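Local coordinates for molybdenum ABC transporter, periplasmic molybdenum-binding protein (Vibrio cholerae, PDB 4RXL) that binds tungstate in the cleft between its two lobes and probably delivers molybdate or tungstate to an ABC importer as its periplasmic solute-binding component, at residues A[7-12]-A[41-46]; A[84-89]-A[193-198]; A[19-24]-A[218-223]. All blocks are in the same frame, centred on the assembly; numbering follows the deposited sequence.

Interaction 1: A[7-12]-A[41-46]; sequences HIYAAS and SSLARQ. With WO4 (tungstate(VI)ion), chain B.
Tyr-9 and Leu-43 meet where strand 7-11 packs against helix 41-46, the two short axes coming within 8.4 Å and pointing in nearly opposite directions at 150°. This is the usual layering of an alpha/beta lobe, a helix laid on the sheet. Leu-43 does most of the work, and its branched end reaches three consecutive strand residues. One methyl, CD2, lies 3.7 Å from CD2 of the Tyr-9 ring, approaching obliquely. The other, CD1, rests against the backbone, 3.3 Å from the carbonyl O of Ala-10 and 3.7 Å from the N of Ala-11. With CG beside the backbone N (chi1 -63°), the fork is turned toward the strand. Val-36 and Phe-56, on the strands flanking 6-11, also touch Leu-43. At the exposed margin, OE1 of Gln-46 stands loosely near the plane of the Tyr-9 ring, 4.3 Å from CE2. Just past this packing, CB of Ala-11 sits 3.3 Å from tungstate O4, its single methyl small enough to line the anion pocket. No hydrogen bond joins the two segments, so their direct contact rests on van der Waals packing, chiefly of Leu-43 with the Tyr-9 ring and the strand backbone, while hydrogen bonds from residues such as Ser-13 and Ser-40 grip tungstate.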
ATOM      1  N   HIS A   7      11.971  15.885  -1.630  1.00 22.13           N
ATOM      2  CA  HIS A   7      11.407  14.842  -2.471  1.00 22.93           C
ATOM      3  C   HIS A   7      10.982  13.647  -1.642  1.00 20.77           C
ATOM      4  O   HIS A   7      11.787  13.023  -0.978  1.00 18.78           O
ATOM      5  CB  HIS A   7      12.457  14.365  -3.454  1.00 28.39           C
ATOM      6  CG  HIS A   7      12.831  15.384  -4.475  1.00 29.93           C
ATOM      7  ND1 HIS A   7      12.193  15.473  -5.693  1.00 41.15           N
ATOM      8  CD2 HIS A   7      13.783  16.341  -4.475  1.00 37.86           C
ATOM      9  CE1 HIS A   7      12.731  16.452  -6.395  1.00 40.23           C
ATOM     10  NE2 HIS A   7      13.693  16.999  -5.676  1.00 44.64           N
ATOM     11  N   ILE A   8       9.695  13.360  -1.667  1.00 17.98           N
ATOM     12  CA  ILE A   8       9.105  12.289  -0.913  1.00 15.33           C
ATOM     13  C   ILE A   8       8.660  11.193  -1.875  1.00 18.43           C
ATOM     14  O   ILE A   8       7.828  11.420  -2.762  1.00 18.85           O
ATOM     15  CB  ILE A   8       7.897  12.780  -0.103  1.00 19.52           C
ATOM     16  CG1 ILE A   8       8.322  13.830   0.907  1.00 24.11           C
ATOM     17  CG2 ILE A   8       7.232  11.595   0.594  1.00 19.76           C
ATOM     18  CD1 ILE A   8       7.166  14.621   1.465  1.00 26.67           C
ATOM     19  N   TYR A   9       9.194  10.001  -1.679  1.00 16.33           N
ATOM     20  CA  TYR A   9       8.814   8.821  -2.460  1.00 14.27           C
ATOM     21  C   TYR A   9       7.919   7.987  -1.581  1.00 15.09           C
ATOM     22  O   TYR A   9       8.335   7.627  -0.483  1.00 16.52           O
ATOM     23  CB  TYR A   9      10.083   8.041  -2.825  1.00 15.09           C
ATOM     24  CG  TYR A   9      10.799   8.515  -4.075  1.00 20.53           C
ATOM     25  CD1 TYR A   9      11.165   9.833  -4.232  1.00 18.14           C
ATOM     26  CD2 TYR A   9      11.111   7.621  -5.096  1.00 26.18           C
ATOM     27  CE1 TYR A   9      11.782  10.306  -5.390  1.00 22.84           C
ATOM     28  CE2 TYR A   9      11.754   8.051  -6.238  1.00 27.52           C
ATOM     29  CZ  TYR A   9      12.093   9.379  -6.382  1.00 24.05           C
ATOM     30  OH  TYR A   9      12.727   9.782  -7.536  1.00 34.82           O
ATOM     31  N   ALA A  10       6.695   7.654  -1.997  1.00 14.04           N
ATOM     32  CA  ALA A  10       5.758   6.949  -1.133  1.00 12.84           C
ATOM     33  C   ALA A  10       4.958   5.908  -1.891  1.00 13.10           C
ATOM     34  O   ALA A  10       4.474   6.165  -2.994  1.00 13.58           O
ATOM     35  CB  ALA A  10       4.802   7.913  -0.465  1.00 15.67           C
ATOM     36  N   ALA A  11       4.765   4.754  -1.250  1.00 14.07           N
ATOM     37  CA  ALA A  11       3.870   3.726  -1.735  1.00 13.58           C
ATOM     38  C   ALA A  11       2.549   4.317  -2.238  1.00 14.42           C
ATOM     39  O   ALA A  11       1.953   5.219  -1.621  1.00 14.26           O
ATOM     40  CB  ALA A  11       3.575   2.763  -0.608  1.00 14.54           C
ATOM     41  N   SER A  12       2.062   3.794  -3.338  1.00 14.97           N
ATOM     42  CA  SER A  12       0.832   4.258  -3.895  1.00 14.39           C
ATOM     43  C   SER A  12      -0.335   4.277  -2.917  1.00 15.19           C
ATOM     44  O   SER A  12      -1.179   5.160  -3.007  1.00 15.62           O
ATOM     45  CB  SER A  12       0.447   3.422  -5.094  1.00 15.50           C
ATOM     46  OG  SER A  12       1.439   3.564  -6.117  1.00 18.88           O
ATOM     47  N   SER A  41       8.403  -1.319  -4.194  1.00 14.69           N
ATOM     48  CA  SER A  41       9.574  -1.988  -4.793  1.00 16.73           C
ATOM     49  C   SER A  41      10.219  -1.153  -5.883  1.00 17.41           C
ATOM     50  O   SER A  41      11.443  -0.953  -5.912  1.00 21.18           O
ATOM     51  CB  SER A  41       9.121  -3.331  -5.353  1.00 20.42           C
ATOM     52  OG  SER A  41       7.882  -3.144  -6.024  1.00 23.03           O
ATOM     53  N   SER A  42       9.397  -0.627  -6.773  1.00 18.54           N
ATOM     54  CA  SER A  42       9.922   0.205  -7.809  1.00 16.71           C
ATOM     55  C   SER A  42      10.578   1.505  -7.257  1.00 15.44           C
ATOM     56  O   SER A  42      11.663   1.894  -7.689  1.00 16.13           O
ATOM     57  CB  SER A  42       8.818   0.532  -8.785  1.00 21.70           C
ATOM     58  OG  SER A  42       9.335   1.308  -9.864  1.00 44.08           O
ATOM     59  N   LEU A  43       9.910   2.110  -6.265  1.00 15.49           N
ATOM     60  CA  LEU A  43      10.453   3.326  -5.655  1.00 14.61           C
ATOM     61  C   LEU A  43      11.802   3.044  -5.026  1.00 13.69           C
ATOM     62  O   LEU A  43      12.774   3.795  -5.221  1.00 17.01           O
ATOM     63  CB  LEU A  43       9.482   3.873  -4.619  1.00 17.15           C
ATOM     64  CG  LEU A  43       8.124   4.329  -5.139  1.00 20.77           C
ATOM     65  CD1 LEU A  43       7.212   4.687  -3.978  1.00 21.69           C
ATOM     66  CD2 LEU A  43       8.265   5.509  -6.058  1.00 19.86           C
ATOM     67  N   ALA A  44      11.884   1.983  -4.241  1.00 15.15           N
ATOM     68  CA  ALA A  44      13.149   1.633  -3.591  1.00 17.49           C
ATOM     69  C   ALA A  44      14.293   1.421  -4.566  1.00 13.60           C
ATOM     70  O   ALA A  44      15.435   1.825  -4.309  1.00 17.00           O
ATOM     71  CB  ALA A  44      12.987   0.388  -2.726  1.00 16.35           C
ATOM     72  N   ARG A  45      14.011   0.754  -5.689  1.00 15.75           N
ATOM     73  CA  ARG A  45      15.009   0.446  -6.681  1.00 14.81           C
ATOM     74  C   ARG A  45      15.474   1.687  -7.415  1.00 15.82           C
ATOM     75  O   ARG A  45      16.623   1.797  -7.781  1.00 18.86           O
ATOM     76  CB  ARG A  45      14.511  -0.626  -7.662  1.00 17.08           C
ATOM     77  CG  ARG A  45      14.398  -1.962  -6.973  1.00 20.61           C
ATOM     78  CD  ARG A  45      13.665  -2.984  -7.788  1.00 27.75           C
ATOM     79  NE  ARG A  45      13.983  -4.337  -7.313  1.00 29.38           N
ATOM     80  CZ  ARG A  45      13.184  -5.400  -7.417  1.00 46.02           C
ATOM     81  NH1 ARG A  45      11.967  -5.305  -7.946  1.00 37.60           N
ATOM     82  NH2 ARG A  45      13.613  -6.576  -6.964  1.00 37.54           N
ATOM     83  N   GLN A  46      14.558   2.631  -7.545  1.00 17.36           N
ATOM     84  CA  GLN A  46      14.897   3.933  -8.113  1.00 18.40           C
ATOM     85  C   GLN A  46      15.821   4.726  -7.217  1.00 15.61           C
ATOM     86  O   GLN A  46      16.838   5.275  -7.670  1.00 18.87           O
ATOM     87  CB  GLN A  46      13.625   4.736  -8.247  1.00 23.22           C
ATOM     88  CG  GLN A  46      12.751   4.328  -9.389  1.00 23.92           C
ATOM     89  CD  GLN A  46      12.686   5.487 -10.284  1.00 53.45           C
ATOM     90  OE1 GLN A  46      11.809   6.338 -10.138  1.00 34.50           O
ATOM     91  NE2 GLN A  46      13.721   5.642 -11.081  1.00 23.97           N
TER
HETATM   92  W   WO4 B 301       1.871  -0.458  -2.639  1.00 14.46           W
HETATM   93  O1  WO4 B 301       1.235  -0.306  -4.541  1.00 15.60           O
HETATM   94  O2  WO4 B 301       1.519  -2.264  -1.745  1.00 18.95           O
HETATM   95  O3  WO4 B 301       3.896  -0.101  -2.584  1.00 14.10           O
HETATM   96  O4  WO4 B 301       0.903   0.945  -1.473  1.00 13.75           O

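Interaction 2: A[84-89]-A[193-198]; sequences NSLVLI and QPIRYP
Asn-84 and Ile-195 meet in a buried crossing of two chain segments, beside the irregular part of strand 78-91, in the mixed sheet of this periplasmic binding protein fold, where strands 78-91 and 195-201 run antiparallel. One direct backbone bond joins them: Asn-84 N donates to Ile-195 O over 3.2 Å, rising 48° out of the carbonyl plane. Arg-196 NH2 reaches the same oxygen from the opposite face, 2.8 Å away, so two donors grip one acceptor. A water makes a second link, donating to Asn-84 O and accepting from Ile-195 N. Ile-195 supplies the apolar part, its branched carbon letting one residue fill two places: CG2, anti to the backbone N, packs 3.6 Å from Asn-84 CB, while CD1 extends to the backbone of Ser-85 and lies 4.1 Å from Leu-86 CB. Asparagine suits its position because its side-chain amide can accept at OD1 and donate at ND2 at once. OD1 accepts from the N of Ser-85, and ND2 bonds to Thr-173 OG1 as well as to Tyr-197. The Tyr-197 ring presents its edge to Asn-84 CB, and its hydroxyl also bonds to OG of Ser-13, a tungstate ligand, making this a second-shell link to the anion site. Amide and ring planes are 40° apart, yet Tyr-197 OH lies in the amide plane of Asn-84, 3.0 Å from ND2 in a bond of 161° at the hydrogen.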
ATOM      1  N   ASN A  84      -2.076  -1.169   8.210  1.00 16.13           N
ATOM      2  CA  ASN A  84      -3.232  -1.310   7.327  1.00 17.22           C
ATOM      3  C   ASN A  84      -3.773  -2.716   7.468  1.00 18.34           C
ATOM      4  O   ASN A  84      -3.221  -3.528   8.206  1.00 17.98           O
ATOM      5  CB  ASN A  84      -2.844  -0.982   5.874  1.00 16.55           C
ATOM      6  CG  ASN A  84      -3.926  -0.234   5.104  1.00 14.96           C
ATOM      7  OD1 ASN A  84      -5.135  -0.398   5.349  1.00 16.49           O
ATOM      8  ND2 ASN A  84      -3.501   0.534   4.111  1.00 13.06           N
ATOM      9  N   SER A  85      -4.883  -2.981   6.771  1.00 17.45           N
ATOM     10  CA  SER A  85      -5.386  -4.325   6.613  1.00 17.69           C
ATOM     11  C   SER A  85      -5.651  -4.551   5.143  1.00 15.02           C
ATOM     12  O   SER A  85      -5.645  -3.623   4.320  1.00 14.69           O
ATOM     13  CB  SER A  85      -6.611  -4.563   7.469  1.00 21.95           C
ATOM     14  OG  SER A  85      -7.684  -3.778   7.028  1.00 24.92           O
ATOM     15  N   LEU A  86      -5.884  -5.810   4.797  1.00 15.53           N
ATOM     16  CA  LEU A  86      -6.048  -6.254   3.413  1.00 16.15           C
ATOM     17  C   LEU A  86      -7.493  -6.733   3.183  1.00 16.59           C
ATOM     18  O   LEU A  86      -8.070  -7.436   4.030  1.00 17.45           O
ATOM     19  CB  LEU A  86      -5.085  -7.405   3.144  1.00 16.47           C
ATOM     20  CG  LEU A  86      -4.663  -7.698   1.704  1.00 16.57           C
ATOM     21  CD1 LEU A  86      -3.695  -6.644   1.226  1.00 17.48           C
ATOM     22  CD2 LEU A  86      -4.021  -9.068   1.634  1.00 21.92           C
ATOM     23  N   VAL A  87      -8.056  -6.324   2.044  1.00 15.77           N
ATOM     24  CA  VAL A  87      -9.429  -6.636   1.709  1.00 15.93           C
ATOM     25  C   VAL A  87      -9.601  -7.155   0.290  1.00 17.09           C
ATOM     26  O   VAL A  87      -8.764  -6.955  -0.596  1.00 17.33           O
ATOM     27  CB  VAL A  87     -10.350  -5.421   1.929  1.00 20.85           C
ATOM     28  CG1 VAL A  87     -10.314  -5.007   3.400  1.00 18.06           C
ATOM     29  CG2 VAL A  87      -9.963  -4.252   1.042  1.00 19.87           C
ATOM     30  N   LEU A  88     -10.713  -7.864   0.137  1.00 18.57           N
ATOM     31  CA  LEU A  88     -11.179  -8.347  -1.130  1.00 18.15           C
ATOM     32  C   LEU A  88     -12.296  -7.412  -1.541  1.00 18.70           C
ATOM     33  O   LEU A  88     -13.277  -7.218  -0.799  1.00 20.53           O
ATOM     34  CB  LEU A  88     -11.694  -9.768  -0.983  1.00 19.79           C
ATOM     35  CG  LEU A  88     -12.174 -10.468  -2.262  1.00 22.30           C
ATOM     36  CD1 LEU A  88     -11.032 -10.647  -3.259  1.00 20.96           C
ATOM     37  CD2 LEU A  88     -12.765 -11.791  -1.856  1.00 21.73           C
ATOM     38  N   ILE A  89     -12.161  -6.851  -2.734  1.00 20.01           N
ATOM     39  CA  ILE A  89     -13.155  -5.933  -3.291  1.00 21.86           C
ATOM     40  C   ILE A  89     -13.767  -6.421  -4.601  1.00 25.90           C
ATOM     41  O   ILE A  89     -13.199  -7.254  -5.298  1.00 23.61           O
ATOM     42  CB  ILE A  89     -12.579  -4.512  -3.499  1.00 22.50           C
ATOM     43  CG1 ILE A  89     -11.319  -4.510  -4.373  1.00 20.08           C
ATOM     44  CG2 ILE A  89     -12.184  -3.867  -2.186  1.00 19.95           C
ATOM     45  CD1 ILE A  89     -11.025  -3.160  -4.976  1.00 19.35           C
ATOM     46  N   GLN A 193       1.597 -11.317   6.648  1.00 20.28           N
ATOM     47  CA  GLN A 193       2.381 -10.541   7.563  1.00 18.91           C
ATOM     48  C   GLN A 193       1.674  -9.231   7.879  1.00 18.08           C
ATOM     49  O   GLN A 193       1.061  -8.628   7.037  1.00 18.46           O
ATOM     50  CB  GLN A 193       3.749 -10.253   6.968  1.00 25.20           C
ATOM     51  CG  GLN A 193       4.728 -11.415   7.076  1.00 46.58           C
ATOM     52  CD  GLN A 193       5.151 -11.707   8.507  1.00 47.50           C
ATOM     53  OE1 GLN A 193       4.786 -12.722   9.086  1.00 47.14           O
ATOM     54  NE2 GLN A 193       5.888 -10.790   9.089  1.00 82.57           N
ATOM     55  N   PRO A 194       1.766  -8.797   9.119  1.00 20.69           N
ATOM     56  CA  PRO A 194       1.177  -7.508   9.480  1.00 20.12           C
ATOM     57  C   PRO A 194       1.645  -6.385   8.553  1.00 18.62           C
ATOM     58  O   PRO A 194       2.837  -6.231   8.302  1.00 19.85           O
ATOM     59  CB  PRO A 194       1.653  -7.289  10.915  1.00 22.22           C
ATOM     60  CG  PRO A 194       1.956  -8.650  11.446  1.00 24.98           C
ATOM     61  CD  PRO A 194       2.400  -9.468  10.271  1.00 21.78           C
ATOM     62  N   ILE A 195       0.698  -5.618   8.024  1.00 17.88           N
ATOM     63  CA  ILE A 195       0.995  -4.527   7.104  1.00 13.78           C
ATOM     64  C   ILE A 195       1.421  -3.285   7.867  1.00 17.50           C
ATOM     65  O   ILE A 195       0.682  -2.781   8.699  1.00 17.78           O
ATOM     66  CB  ILE A 195      -0.215  -4.198   6.253  1.00 16.10           C
ATOM     67  CG1 ILE A 195      -0.639  -5.445   5.492  1.00 16.40           C
ATOM     68  CG2 ILE A 195       0.086  -3.033   5.314  1.00 16.78           C
ATOM     69  CD1 ILE A 195      -2.080  -5.403   5.022  1.00 17.44           C
ATOM     70  N   ARG A 196       2.662  -2.856   7.627  1.00 17.01           N
ATOM     71  CA  ARG A 196       3.275  -1.772   8.361  1.00 17.09           C
ATOM     72  C   ARG A 196       4.024  -0.909   7.362  1.00 16.73           C
ATOM     73  O   ARG A 196       4.631  -1.429   6.418  1.00 19.21           O
ATOM     74  CB  ARG A 196       4.257  -2.295   9.391  1.00 20.37           C
ATOM     75  CG  ARG A 196       3.647  -3.218  10.427  1.00 19.95           C
ATOM     76  CD  ARG A 196       2.805  -2.472  11.446  1.00 39.07           C
ATOM     77  NE  ARG A 196       2.246  -3.380  12.459  1.00 48.29           N
ATOM     78  CZ  ARG A 196       1.102  -4.068  12.343  1.00 37.80           C
ATOM     79  NH1 ARG A 196       0.737  -4.861  13.342  1.00 54.17           N
ATOM     80  NH2 ARG A 196       0.309  -3.988  11.248  1.00 26.61           N
ATOM     81  N   TYR A 197       3.929   0.413   7.544  1.00 15.25           N
ATOM     82  CA  TYR A 197       4.550   1.412   6.689  1.00 16.33           C
ATOM     83  C   TYR A 197       5.716   2.105   7.361  1.00 15.29           C
ATOM     84  O   TYR A 197       5.510   2.987   8.177  1.00 19.36           O
ATOM     85  CB  TYR A 197       3.534   2.518   6.337  1.00 15.31           C
ATOM     86  CG  TYR A 197       2.420   2.082   5.442  1.00 14.19           C
ATOM     87  CD1 TYR A 197       1.379   1.366   5.938  1.00 18.28           C
ATOM     88  CD2 TYR A 197       2.386   2.428   4.068  1.00 15.49           C
ATOM     89  CE1 TYR A 197       0.344   0.936   5.111  1.00 16.73           C
ATOM     90  CE2 TYR A 197       1.347   2.038   3.256  1.00 13.15           C
ATOM     91  CZ  TYR A 197       0.309   1.305   3.785  1.00 15.33           C
ATOM     92  OH  TYR A 197      -0.736   0.876   2.985  1.00 18.14           O
ATOM     93  N   PRO A 198       6.934   1.711   7.044  1.00 16.12           N
ATOM     94  CA  PRO A 198       8.057   2.487   7.549  1.00 17.10           C
ATOM     95  C   PRO A 198       8.265   3.801   6.807  1.00 18.17           C
ATOM     96  O   PRO A 198       8.010   3.912   5.617  1.00 18.86           O
ATOM     97  CB  PRO A 198       9.259   1.576   7.310  1.00 19.98           C
ATOM     98  CG  PRO A 198       8.851   0.697   6.196  1.00 24.78           C
ATOM     99  CD  PRO A 198       7.354   0.528   6.282  1.00 15.47           C
TER
HETATM  100  O   HOH W   1      -2.136  -6.049   8.592  1.00 24.63           O

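Interaction 3: A[19-24]-A[218-223]; sequences NALVAD and DAAQQI
Ala-20, Leu-21 and Asp-24 of helix 19-24 meet Ala-220 and Ile-223 of helix 218-223 in a helix-helix packing on the outer part of an alpha/beta lobe of the binding protein. The short axes approach to 10.1 Å and their directions differ by 143°, nearer antiparallel than parallel, an open spacing that side chains must bridge. Ala-20 comes first, and its CB is 3.9 Å from CG2 of Ile-223. A lone methyl suits this place, since the larger isoleucine opposite supplies most of the bulk.

Leu-21 reaches further. Its CB points beside the partner helix rather than at it, but with CG beside the backbone N (chi1 -66°) the fork turns across the gap. CD2 settles on Ala-220, 3.5 Å from its CB and nearly as close to its CA, because alanine's small side chain lets the methyl approach the helix backbone. The same methyl lies 4.0 Å from Ile-223 CG2, and the Leu-21 and Ile-223 side chains run alongside one another, pointing opposite ways. Tyr-214 and Leu-215 of helix 206-215 also touch Leu-21, so this buried leucine joins three helices.

One turn on from Ala-20, Asp-24 lies at the margin of the contact. Its carboxylate serves a polar task outside the pair, with OD2 hydrogen-bonded to the hydroxyl of Tyr-214, which itself touches Ile-223. Asp-24 thus combines a bond to helix 206-215 with van der Waals contact to helix 218-223. Ile-223 answers all three residues of the first helix through its two branches: CG2 serves Ala-20 and Leu-21, while the longer arm, ending in CD1, reaches Asp-24. No hydrogen bond spans the two segments. At the outer end of the contact, CD1 of Ile-223 lies 3.8 Å from OD2 of Asp-24, an apolar methyl resting against a carboxylate.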
ATOM      1  N   ASN A  19      -0.881  13.375   0.434  1.00 17.07           N
ATOM      2  CA  ASN A  19      -1.344  14.627  -0.126  1.00 19.50           C
ATOM      3  C   ASN A  19      -1.985  15.525   0.969  1.00 17.39           C
ATOM      4  O   ASN A  19      -1.729  16.712   1.052  1.00 19.88           O
ATOM      5  CB  ASN A  19      -2.333  14.391  -1.268  1.00 18.67           C
ATOM      6  CG  ASN A  19      -1.655  13.902  -2.553  1.00 21.36           C
ATOM      7  OD1 ASN A  19      -0.436  14.014  -2.741  1.00 25.20           O
ATOM      8  ND2 ASN A  19      -2.458  13.355  -3.432  1.00 21.16           N
ATOM      9  N   ALA A  20      -2.825  14.919   1.819  1.00 17.62           N
ATOM     10  CA  ALA A  20      -3.420  15.611   2.938  1.00 22.51           C
ATOM     11  C   ALA A  20      -2.389  16.117   3.954  1.00 20.39           C
ATOM     12  O   ALA A  20      -2.524  17.214   4.461  1.00 23.67           O
ATOM     13  CB  ALA A  20      -4.432  14.707   3.617  1.00 21.33           C
ATOM     14  N   LEU A  21      -1.380  15.302   4.226  1.00 19.81           N
ATOM     15  CA  LEU A  21      -0.304  15.682   5.145  1.00 20.24           C
ATOM     16  C   LEU A  21       0.547  16.836   4.632  1.00 22.65           C
ATOM     17  O   LEU A  21       0.851  17.759   5.398  1.00 23.89           O
ATOM     18  CB  LEU A  21       0.566  14.490   5.494  1.00 23.81           C
ATOM     19  CG  LEU A  21      -0.090  13.359   6.301  1.00 23.66           C
ATOM     20  CD1 LEU A  21       0.662  12.057   6.169  1.00 21.64           C
ATOM     21  CD2 LEU A  21      -0.215  13.738   7.775  1.00 24.22           C
ATOM     22  N   VAL A  22       0.886  16.791   3.340  1.00 19.71           N
ATOM     23  CA  VAL A  22       1.579  17.899   2.667  1.00 24.09           C
ATOM     24  C   VAL A  22       0.777  19.192   2.748  1.00 24.82           C
ATOM     25  O   VAL A  22       1.321  20.237   3.050  1.00 26.67           O
ATOM     26  CB  VAL A  22       1.861  17.554   1.191  1.00 21.57           C
ATOM     27  CG1 VAL A  22       2.301  18.770   0.409  1.00 23.16           C
ATOM     28  CG2 VAL A  22       2.935  16.480   1.094  1.00 27.46           C
ATOM     29  N   ALA A  23      -0.530  19.097   2.505  1.00 23.59           N
ATOM     30  CA  ALA A  23      -1.410  20.239   2.547  1.00 28.22           C
ATOM     31  C   ALA A  23      -1.450  20.876   3.937  1.00 30.95           C
ATOM     32  O   ALA A  23      -1.369  22.085   4.062  1.00 35.74           O
ATOM     33  CB  ALA A  23      -2.803  19.832   2.108  1.00 28.04           C
ATOM     34  N   ASP A  24      -1.575  20.051   4.970  1.00 25.96           N
ATOM     35  CA  ASP A  24      -1.653  20.511   6.360  1.00 33.12           C
ATOM     36  C   ASP A  24      -0.341  21.188   6.756  1.00 37.03           C
ATOM     37  O   ASP A  24      -0.324  22.312   7.212  1.00 43.36           O
ATOM     38  CB  ASP A  24      -1.948  19.312   7.275  1.00 31.10           C
ATOM     39  CG  ASP A  24      -2.145  19.710   8.747  1.00 39.98           C
ATOM     40  OD1 ASP A  24      -3.043  20.522   9.028  1.00 44.85           O
ATOM     41  OD2 ASP A  24      -1.426  19.176   9.622  1.00 34.49           O
ATOM     42  N   ASP A 218       1.013  13.898  16.687  1.00 33.13           N
ATOM     43  CA  ASP A 218      -0.421  13.612  16.861  1.00 38.11           C
ATOM     44  C   ASP A 218      -1.258  14.156  15.702  1.00 34.46           C
ATOM     45  O   ASP A 218      -2.168  13.486  15.241  1.00 31.59           O
ATOM     46  CB  ASP A 218      -0.924  14.200  18.202  1.00 42.08           C
ATOM     47  CG  ASP A 218      -2.371  13.801  18.534  1.00 48.73           C
ATOM     48  OD1 ASP A 218      -2.822  12.709  18.117  1.00 75.68           O
ATOM     49  OD2 ASP A 218      -3.051  14.587  19.231  1.00 88.93           O
ATOM     50  N   ALA A 219      -0.943  15.375  15.251  1.00 31.11           N
ATOM     51  CA  ALA A 219      -1.658  16.004  14.136  1.00 34.04           C
ATOM     52  C   ALA A 219      -1.628  15.151  12.877  1.00 27.15           C
ATOM     53  O   ALA A 219      -2.658  14.941  12.231  1.00 31.56           O
ATOM     54  CB  ALA A 219      -1.071  17.372  13.848  1.00 36.14           C
ATOM     55  N   ALA A 220      -0.466  14.604  12.554  1.00 25.32           N
ATOM     56  CA  ALA A 220      -0.328  13.774  11.367  1.00 21.66           C
ATOM     57  C   ALA A 220      -1.035  12.427  11.586  1.00 21.71           C
ATOM     58  O   ALA A 220      -1.641  11.874  10.679  1.00 23.93           O
ATOM     59  CB  ALA A 220       1.137  13.544  11.020  1.00 28.04           C
ATOM     60  N   GLN A 221      -0.928  11.896  12.802  1.00 23.46           N
ATOM     61  CA  GLN A 221      -1.552  10.613  13.089  1.00 23.41           C
ATOM     62  C   GLN A 221      -3.065  10.717  12.999  1.00 22.06           C
ATOM     63  O   GLN A 221      -3.683   9.774  12.533  1.00 20.81           O
ATOM     64  CB  GLN A 221      -1.106  10.089  14.462  1.00 29.41           C
ATOM     65  CG  GLN A 221       0.371   9.686  14.494  1.00 34.58           C
ATOM     66  CD  GLN A 221       0.701   8.526  13.552  1.00 55.19           C
ATOM     67  OE1 GLN A 221       0.059   7.480  13.620  1.00 34.54           O
ATOM     68  NE2 GLN A 221       1.701   8.709  12.666  1.00 31.50           N
ATOM     69  N   GLN A 222      -3.629  11.860  13.382  1.00 26.83           N
ATOM     70  CA  GLN A 222      -5.084  12.046  13.283  1.00 24.99           C
ATOM     71  C   GLN A 222      -5.501  12.051  11.811  1.00 25.16           C
ATOM     72  O   GLN A 222      -6.498  11.441  11.453  1.00 24.12           O
ATOM     73  CB  GLN A 222      -5.565  13.302  14.018  1.00 26.37           C
ATOM     74  CG  GLN A 222      -5.688  13.104  15.517  1.00 41.52           C
ATOM     75  CD  GLN A 222      -6.124  14.369  16.243  1.00 37.44           C
ATOM     76  OE1 GLN A 222      -5.845  15.489  15.790  1.00 51.75           O
ATOM     77  NE2 GLN A 222      -6.802  14.207  17.374  1.00 70.85           N
ATOM     78  N   ILE A 223      -4.711  12.688  10.951  1.00 20.63           N
ATOM     79  CA  ILE A 223      -4.999  12.660   9.513  1.00 18.71           C
ATOM     80  C   ILE A 223      -4.915  11.241   8.964  1.00 20.54           C
ATOM     81  O   ILE A 223      -5.821  10.809   8.261  1.00 21.92           O
ATOM     82  CB  ILE A 223      -4.095  13.651   8.758  1.00 21.32           C
ATOM     83  CG1 ILE A 223      -4.549  15.063   9.058  1.00 26.65           C
ATOM     84  CG2 ILE A 223      -4.122  13.349   7.263  1.00 21.71           C
ATOM     85  CD1 ILE A 223      -3.506  16.133   8.810  1.00 26.44           C
TER

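Overall arrangement
Interactions 1 and 2 are buried and both reach the same mixed sheet, one where a helix covers strand 6-11 and the other where segments of two antiparallel strands cross. Their centres are 18 Å apart. Interaction 3 is only partly buried, with its centre about 17 Å from that of the chain, and joins two helices. Helix 15-28 follows strand 6-11 directly, so interactions 1 and 3 use successive elements. Chemistry follows place: interaction 2 combines direct and water-mediated hydrogen bonds with the packing of an isoleucine, whereas interactions 1 and 3 rest on apolar packing without a cross-segment hydrogen bond. Interaction 1 borders the tungstate directly, interaction 2 reaches the tungstate ligand Ser-13 through a second shell, and interaction 3 is remote.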